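Local coordinates for protein high choriolytic enzyme 1 (Oryzias latipes, PDB 3VTG) that acts as a zinc-dependent astacin-family endopeptidase that breaks down the inner layer of the fish egg envelope at hatching, at residues Asn183-Arg187 with Trp188-Arg192. Numbering follows the deposited sequence.
Sequences NGMSR and WDITR
S186 and D189 form a capping box at the start of helix 187-196, the C-terminal helix of this astacin-family protease. S186 OG accepts a nearly straight bond from D189 N at 3.0 Å; in return S186 N donates to D189 OD2 at 2.9 Å, reaching the anti side of that oxygen from 29° out of the carboxylate plane. The serine torsion explains the first bond: with chi1 at 76°, OG sits between its own backbone N and carbonyl carbon, which brings it within bonding distance of D189 N. Both side chains have further partners, S186 OG in D148 and the D189 carboxylate in S151 OG and I152 N, so the cap is also tied to the 148-152 region. Beyond the box, I190 N to S186 O and T191 N to R187 O begin the regular helical bonding.

On the outer side, the guanidinium of R187 lies almost flat over one face of the W188 indole, the planes 25° apart. The overlap is displaced toward the rim of the six-membered ring, where R187 NH1 comes within 3.3 Å of W188 CZ2. R187 CZ stands 4.0 Å from the centroid of the W188 six-membered ring, an off-centre cation-pi contact. Bends at chi2 and chi3 fold the arginine over its neighbour. Replacing W188 by alanine is likely to leave the R187 guanidinium without its aromatic platform, freer to turn, and to take away the indole's packing on P146 and D148.

Just ahead of the cap, the M185 side chain crosses that of I190 at about a right angle, M185 SD lying 3.8 Å from I190 CD1. The M185 side chain also touches Q98 and N102 of helix 94-105, which carries zinc ligands H99 and H103. At the guanidinium edge, in its plane, one water accepts from R187 NH1 and donates to T191 OG1 at 2.8 Å.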
loop_
_atom_site.group_PDB
_atom_site.type_symbol
_atom_site.label_atom_id
_atom_site.label_comp_id
_atom_site.label_asym_id
_atom_site.label_seq_id
_atom_site.Cartn_x
_atom_site.Cartn_y
_atom_site.Cartn_z
ATOM N N ASN A 183 -8.500 8.108 2.821
ATOM C CA ASN A 183 -8.830 8.563 4.165
ATOM C C ASN A 183 -8.244 7.649 5.231
ATOM O O ASN A 183 -7.636 8.115 6.187
ATOM C CB ASN A 183 -10.347 8.688 4.331
ATOM C CG ASN A 183 -10.947 9.762 3.442
ATOM O OD1 ASN A 183 -10.436 10.877 3.365
ATOM N ND2 ASN A 183 -12.037 9.425 2.762
ATOM N N GLY A 184 -8.417 6.345 5.054
ATOM C CA GLY A 184 -7.930 5.369 6.017
ATOM C C GLY A 184 -8.097 3.967 5.478
ATOM O O GLY A 184 -8.594 3.770 4.367
ATOM N N MET A 185 -7.678 2.988 6.269
ATOM C CA MET A 185 -7.763 1.597 5.858
ATOM C C MET A 185 -9.182 1.061 5.955
ATOM O O MET A 185 -9.906 1.341 6.916
ATOM C CB MET A 185 -6.785 0.744 6.656
ATOM C CG MET A 185 -5.351 0.977 6.215
ATOM S SD MET A 185 -4.149 -0.025 7.094
ATOM C CE MET A 185 -3.912 0.947 8.581
ATOM N N SER A 186 -9.583 0.318 4.929
ATOM C CA SER A 186 -10.893 -0.313 4.901
ATOM C C SER A 186 -10.909 -1.556 5.784
ATOM O O SER A 186 -9.860 -2.048 6.214
ATOM C CB SER A 186 -11.263 -0.700 3.468
ATOM O OG SER A 186 -10.552 -1.855 3.060
ATOM N N ARG A 187 -12.106 -2.073 6.036
ATOM C CA ARG A 187 -12.255 -3.308 6.788
ATOM C C ARG A 187 -11.431 -4.436 6.166
ATOM O O ARG A 187 -10.714 -5.148 6.871
ATOM C CB ARG A 187 -13.730 -3.696 6.885
ATOM C CG ARG A 187 -14.014 -4.824 7.861
ATOM C CD ARG A 187 -14.247 -6.140 7.157
ATOM N NE ARG A 187 -15.436 -6.101 6.312
ATOM C CZ ARG A 187 -16.196 -7.156 6.045
ATOM N NH1 ARG A 187 -15.897 -8.336 6.567
ATOM N NH2 ARG A 187 -17.254 -7.030 5.258
ATOM N N TRP A 188 -11.519 -4.589 4.845
ATOM C CA TRP A 188 -10.746 -5.623 4.166
ATOM C C TRP A 188 -9.263 -5.368 4.173
ATOM O O TRP A 188 -8.494 -6.316 4.286
ATOM C CB TRP A 188 -11.275 -5.906 2.762
ATOM C CG TRP A 188 -12.611 -6.605 2.781
ATOM C CD1 TRP A 188 -13.818 -6.136 2.280
ATOM C CD2 TRP A 188 -12.923 -7.925 3.354
ATOM N NE1 TRP A 188 -14.824 -7.046 2.487
ATOM C CE2 TRP A 188 -14.356 -8.139 3.128
ATOM C CE3 TRP A 188 -12.186 -8.916 4.004
ATOM C CZ2 TRP A 188 -15.001 -9.303 3.538
ATOM C CZ3 TRP A 188 -12.847 -10.083 4.409
ATOM C CH2 TRP A 188 -14.221 -10.269 4.181
ATOM N N ASP A 189 -8.844 -4.102 4.086
ATOM C CA ASP A 189 -7.418 -3.764 4.233
ATOM C C ASP A 189 -6.872 -4.310 5.557
ATOM O O ASP A 189 -5.828 -4.962 5.580
ATOM C CB ASP A 189 -7.181 -2.249 4.185
ATOM C CG ASP A 189 -7.408 -1.638 2.805
ATOM O OD1 ASP A 189 -7.170 -2.311 1.774
ATOM O OD2 ASP A 189 -7.803 -0.453 2.771
ATOM N N ILE A 190 -7.591 -4.035 6.646
ATOM C CA ILE A 190 -7.196 -4.475 7.988
ATOM C C ILE A 190 -7.227 -6.003 8.105
ATOM O O ILE A 190 -6.284 -6.613 8.616
ATOM C CB ILE A 190 -8.067 -3.791 9.073
ATOM C CG1 ILE A 190 -7.779 -2.280 9.131
ATOM C CG2 ILE A 190 -7.888 -4.444 10.442
ATOM C CD1 ILE A 190 -6.373 -1.905 9.561
ATOM N N THR A 191 -8.303 -6.610 7.607
ATOM C CA THR A 191 -8.457 -8.062 7.642
ATOM C C THR A 191 -7.302 -8.750 6.907
ATOM O O THR A 191 -6.735 -9.727 7.403
ATOM C CB THR A 191 -9.820 -8.494 7.059
ATOM O OG1 THR A 191 -10.874 -7.916 7.841
ATOM C CG2 THR A 191 -9.970 -10.016 7.065
ATOM N N ARG A 192 -6.942 -8.221 5.738
ATOM C CA ARG A 192 -5.858 -8.783 4.934
ATOM C C ARG A 192 -4.517 -8.794 5.666
ATOM O O ARG A 192 -3.797 -9.789 5.619
ATOM C CB ARG A 192 -5.726 -8.036 3.609
ATOM C CG ARG A 192 -6.840 -8.332 2.623
ATOM C CD ARG A 192 -6.894 -7.244 1.573
ATOM N NE ARG A 192 -8.025 -7.420 0.671
ATOM C CZ ARG A 192 -8.351 -6.567 -0.294
ATOM N NH1 ARG A 192 -7.645 -5.459 -0.481
ATOM N NH2 ARG A 192 -9.395 -6.821 -1.068
HETATM O O HOH W 1 -13.418 -9.092 8.028
#